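Local coordinates for protein glutathione S-transferase domain (Xanthobacter autotrophicus, PDB 4HZ2) that binds glutathione and probably acts as a transferase that conjugates it to other molecules, as glutathione S-transferases generally do, at residues Trp35-Asp47 with Asn89-Trp101. Sequence-based numbering, arbitrary orientation.
Sequences WKAAQILSLTGHD and NAILLHFAEGTPW
Ile-40 lies against Leu-92, Phe-95 and Ala-96 where helix segments 35-43 and 89-96 run nearly parallel, their axes 8.8 Å apart at closest approach and 7° from alignment. With CG1 anti to the backbone N (chi1 -164°), Ile-40 CG1 lies alongside Phe-95 CB, and chi2 brings Ile-40 CD1 to 4.0 Å from Ala-96 CB, while Ile-40 CB rests 3.7 Å from Leu-92 CD2. Beside it the packing is close: Leu-41 CD2 sits squarely over the centre of the Phe-95 ring, 3.4 Å from its centroid in a CH-pi contact. The edge of that ring turns to the face of His-46 in a T-shaped pair, planes at 67°. Thr-44 OG1 donates to Ile-40 O and accepts from His-46 ND1, 3.0 Å away in the imidazole plane, which steadies that ring just where a Schellman motif with Gly-45 ends the helix. Replacing Thr-44 with an alanine removes both bonds and CG2, and would probably leave His-46 freer to turn off Phe-95 and open a gap beside Thr-99 CG2. Toward the more exposed C-terminal turns the fit slackens; Leu-43 CD1 lies off-centre above Trp-101, 4.2 Å from the six-membered ring's centroid. At the other, buried end, extended Lys-36 bonds through NZ to Asn-89 OD1 at 3.0 Å; Glu-119 holds Lys-36 NZ through OE2 and Asn-89 ND2 through OE1, and NZ also bonds to glutathione-binding Asn-33 and Ser-88. The pair belongs to the thioredoxin-like N-terminal domain: Ala-37, Ile-91 and Phe-95 pack on Val-77 of strand 76-78, Lys-36 and Asn-89 meet helix 107-137, and Ala-96 touches Ile-178 of helix 178-187.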
# COMPACT_ATOMS: atom_id res chain seq x y z
N TRP B 35 -0.77 9.47 -13.24
CA TRP B 35 -1.83 10.47 -13.19
C TRP B 35 -1.97 11.06 -11.76
O TRP B 35 -2.21 12.28 -11.62
CB TRP B 35 -3.16 9.88 -13.70
CG TRP B 35 -4.34 10.77 -13.53
CD1 TRP B 35 -4.88 11.64 -14.45
CD2 TRP B 35 -5.17 10.87 -12.36
NE1 TRP B 35 -5.97 12.29 -13.91
CE2 TRP B 35 -6.17 11.83 -12.63
CE3 TRP B 35 -5.14 10.26 -11.09
CZ2 TRP B 35 -7.15 12.18 -11.69
CZ3 TRP B 35 -6.12 10.61 -10.16
CH2 TRP B 35 -7.11 11.56 -10.47
N LYS B 36 -1.86 10.22 -10.72
CA LYS B 36 -2.01 10.72 -9.33
C LYS B 36 -1.02 11.86 -9.10
O LYS B 36 -1.36 12.89 -8.51
CB LYS B 36 -1.72 9.65 -8.28
CG LYS B 36 -2.74 8.49 -8.27
CD LYS B 36 -2.21 7.33 -7.45
CE LYS B 36 -3.07 6.08 -7.48
NZ LYS B 36 -2.42 4.99 -6.70
N ALA B 37 0.22 11.63 -9.53
CA ALA B 37 1.29 12.60 -9.28
C ALA B 37 1.01 13.89 -10.06
O ALA B 37 1.06 14.99 -9.49
CB ALA B 37 2.68 12.05 -9.64
N ALA B 38 0.74 13.77 -11.37
CA ALA B 38 0.46 14.97 -12.16
C ALA B 38 -0.76 15.72 -11.61
O ALA B 38 -0.77 16.97 -11.53
CB ALA B 38 0.26 14.63 -13.64
N GLN B 39 -1.80 14.97 -11.25
CA GLN B 39 -3.02 15.60 -10.81
C GLN B 39 -2.85 16.37 -9.51
O GLN B 39 -3.36 17.50 -9.38
CB GLN B 39 -4.12 14.53 -10.63
CG GLN B 39 -5.48 15.08 -10.25
CD GLN B 39 -6.09 15.92 -11.37
OE1 GLN B 39 -6.76 15.41 -12.31
NE2 GLN B 39 -5.87 17.22 -11.29
N ILE B 40 -2.15 15.80 -8.52
CA ILE B 40 -1.97 16.55 -7.27
C ILE B 40 -1.01 17.75 -7.46
O ILE B 40 -1.20 18.79 -6.84
CB ILE B 40 -1.49 15.66 -6.10
CG1 ILE B 40 -1.70 16.36 -4.76
CG2 ILE B 40 -0.06 15.18 -6.31
CD1 ILE B 40 -3.16 16.64 -4.45
N LEU B 41 -0.00 17.60 -8.31
CA LEU B 41 0.87 18.76 -8.62
C LEU B 41 0.09 19.91 -9.26
O LEU B 41 0.25 21.10 -8.90
CB LEU B 41 2.05 18.35 -9.50
CG LEU B 41 3.07 17.47 -8.79
CD1 LEU B 41 4.21 17.10 -9.72
CD2 LEU B 41 3.61 18.19 -7.57
N SER B 42 -0.78 19.58 -10.19
CA SER B 42 -1.57 20.61 -10.85
C SER B 42 -2.57 21.24 -9.87
O SER B 42 -2.73 22.46 -9.85
CB SER B 42 -2.24 20.09 -12.13
OG SER B 42 -3.33 19.22 -11.87
N LEU B 43 -3.21 20.41 -9.03
CA LEU B 43 -4.19 20.91 -8.04
C LEU B 43 -3.55 21.85 -7.02
O LEU B 43 -4.19 22.76 -6.49
CB LEU B 43 -4.88 19.74 -7.31
CG LEU B 43 -5.89 18.99 -8.17
CD1 LEU B 43 -6.28 17.67 -7.50
CD2 LEU B 43 -7.12 19.87 -8.40
N THR B 44 -2.27 21.63 -6.73
CA THR B 44 -1.62 22.41 -5.69
C THR B 44 -0.70 23.49 -6.29
O THR B 44 0.09 24.11 -5.57
CB THR B 44 -0.84 21.51 -4.70
OG1 THR B 44 0.15 20.76 -5.42
CG2 THR B 44 -1.80 20.58 -3.96
N GLY B 45 -0.81 23.71 -7.60
CA GLY B 45 -0.20 24.90 -8.20
C GLY B 45 1.25 24.74 -8.60
O GLY B 45 1.95 25.72 -8.82
N HIS B 46 1.72 23.50 -8.71
CA HIS B 46 3.11 23.26 -9.09
C HIS B 46 3.27 23.07 -10.59
O HIS B 46 2.60 22.22 -11.18
CB HIS B 46 3.67 22.03 -8.36
CG HIS B 46 3.82 22.23 -6.89
ND1 HIS B 46 2.87 21.80 -5.99
CD2 HIS B 46 4.80 22.82 -6.16
CE1 HIS B 46 3.26 22.11 -4.76
NE2 HIS B 46 4.43 22.73 -4.84
N ASP B 47 4.17 23.84 -11.19
CA ASP B 47 4.61 23.59 -12.56
C ASP B 47 5.59 22.42 -12.58
O ASP B 47 6.43 22.29 -11.68
CB ASP B 47 5.29 24.84 -13.13
CG ASP B 47 4.31 25.77 -13.81
OD1 ASP B 47 3.21 25.31 -14.18
OD2 ASP B 47 4.63 26.96 -13.96
N ASN B 89 1.16 7.12 -3.90
CA ASN B 89 0.33 7.55 -2.79
C ASN B 89 1.13 8.39 -1.77
O ASN B 89 0.56 9.26 -1.06
CB ASN B 89 -0.36 6.36 -2.13
CG ASN B 89 -1.51 5.77 -2.99
OD1 ASN B 89 -1.81 6.26 -4.07
ND2 ASN B 89 -2.14 4.73 -2.48
N ALA B 90 2.44 8.14 -1.68
CA ALA B 90 3.34 9.01 -0.88
C ALA B 90 3.47 10.36 -1.54
O ALA B 90 3.53 11.38 -0.85
CB ALA B 90 4.73 8.36 -0.72
N ILE B 91 3.49 10.40 -2.87
CA ILE B 91 3.52 11.69 -3.60
C ILE B 91 2.21 12.48 -3.34
O ILE B 91 2.21 13.69 -3.13
CB ILE B 91 3.76 11.47 -5.10
CG1 ILE B 91 5.20 10.96 -5.30
CG2 ILE B 91 3.52 12.75 -5.92
CD1 ILE B 91 5.45 10.27 -6.63
N LEU B 92 1.08 11.78 -3.32
CA LEU B 92 -0.17 12.45 -2.98
C LEU B 92 -0.10 13.05 -1.58
O LEU B 92 -0.49 14.19 -1.37
CB LEU B 92 -1.36 11.47 -3.00
CG LEU B 92 -1.93 11.00 -4.36
CD1 LEU B 92 -2.96 9.86 -4.23
CD2 LEU B 92 -2.45 12.19 -5.21
N LEU B 93 0.38 12.27 -0.61
CA LEU B 93 0.51 12.75 0.76
C LEU B 93 1.49 13.91 0.87
O LEU B 93 1.31 14.79 1.69
CB LEU B 93 0.94 11.61 1.70
CG LEU B 93 -0.15 10.58 2.03
CD1 LEU B 93 0.51 9.30 2.55
CD2 LEU B 93 -1.08 11.19 3.08
N HIS B 94 2.52 13.91 0.04
CA HIS B 94 3.57 14.91 0.22
C HIS B 94 3.08 16.29 -0.21
O HIS B 94 3.28 17.31 0.50
CB HIS B 94 4.80 14.52 -0.63
CG HIS B 94 5.91 15.51 -0.54
ND1 HIS B 94 6.84 15.47 0.48
CD2 HIS B 94 6.23 16.58 -1.32
CE1 HIS B 94 7.71 16.47 0.31
NE2 HIS B 94 7.35 17.17 -0.76
N PHE B 95 2.50 16.34 -1.41
CA PHE B 95 2.00 17.60 -1.97
C PHE B 95 0.65 18.08 -1.45
O PHE B 95 0.35 19.26 -1.53
CB PHE B 95 2.02 17.56 -3.49
CG PHE B 95 3.42 17.49 -4.04
CD1 PHE B 95 3.95 16.27 -4.44
CD2 PHE B 95 4.24 18.63 -4.06
CE1 PHE B 95 5.24 16.17 -4.90
CE2 PHE B 95 5.55 18.54 -4.53
CZ PHE B 95 6.04 17.30 -4.97
N ALA B 96 -0.17 17.17 -0.91
CA ALA B 96 -1.46 17.59 -0.41
C ALA B 96 -1.38 18.15 1.01
O ALA B 96 -2.30 18.81 1.48
CB ALA B 96 -2.44 16.45 -0.47
N GLU B 97 -0.23 17.94 1.66
CA GLU B 97 -0.03 18.38 3.03
C GLU B 97 -0.28 19.88 3.14
O GLU B 97 0.28 20.67 2.35
CB GLU B 97 1.39 18.01 3.47
CG GLU B 97 1.70 18.18 4.94
CD GLU B 97 0.91 17.22 5.82
OE1 GLU B 97 0.06 17.73 6.58
OE2 GLU B 97 1.14 15.97 5.77
N GLY B 98 -1.12 20.29 4.10
CA GLY B 98 -1.46 21.71 4.33
C GLY B 98 -2.45 22.31 3.33
O GLY B 98 -2.65 23.52 3.29
N THR B 99 -3.06 21.44 2.52
CA THR B 99 -4.13 21.85 1.59
C THR B 99 -5.44 21.16 1.99
O THR B 99 -5.43 20.20 2.76
CB THR B 99 -3.81 21.48 0.12
OG1 THR B 99 -4.09 20.08 -0.12
CG2 THR B 99 -2.36 21.79 -0.21
N PRO B 100 -6.58 21.64 1.47
CA PRO B 100 -7.84 20.96 1.81
C PRO B 100 -7.89 19.53 1.25
O PRO B 100 -8.84 18.78 1.58
CB PRO B 100 -8.91 21.82 1.13
CG PRO B 100 -8.26 23.15 0.85
CD PRO B 100 -6.78 22.91 0.74
N TRP B 101 -6.92 19.13 0.43
CA TRP B 101 -6.95 17.73 -0.08
C TRP B 101 -6.47 16.72 0.97
O TRP B 101 -6.60 15.49 0.76
CB TRP B 101 -6.09 17.59 -1.35
CG TRP B 101 -6.76 18.23 -2.51
CD1 TRP B 101 -6.56 19.51 -3.01
CD2 TRP B 101 -7.81 17.66 -3.29
NE1 TRP B 101 -7.41 19.74 -4.06
CE2 TRP B 101 -8.20 18.62 -4.25
CE3 TRP B 101 -8.44 16.41 -3.27
CZ2 TRP B 101 -9.19 18.37 -5.19
CZ3 TRP B 101 -9.43 16.16 -4.21
CH2 TRP B 101 -9.79 17.13 -5.16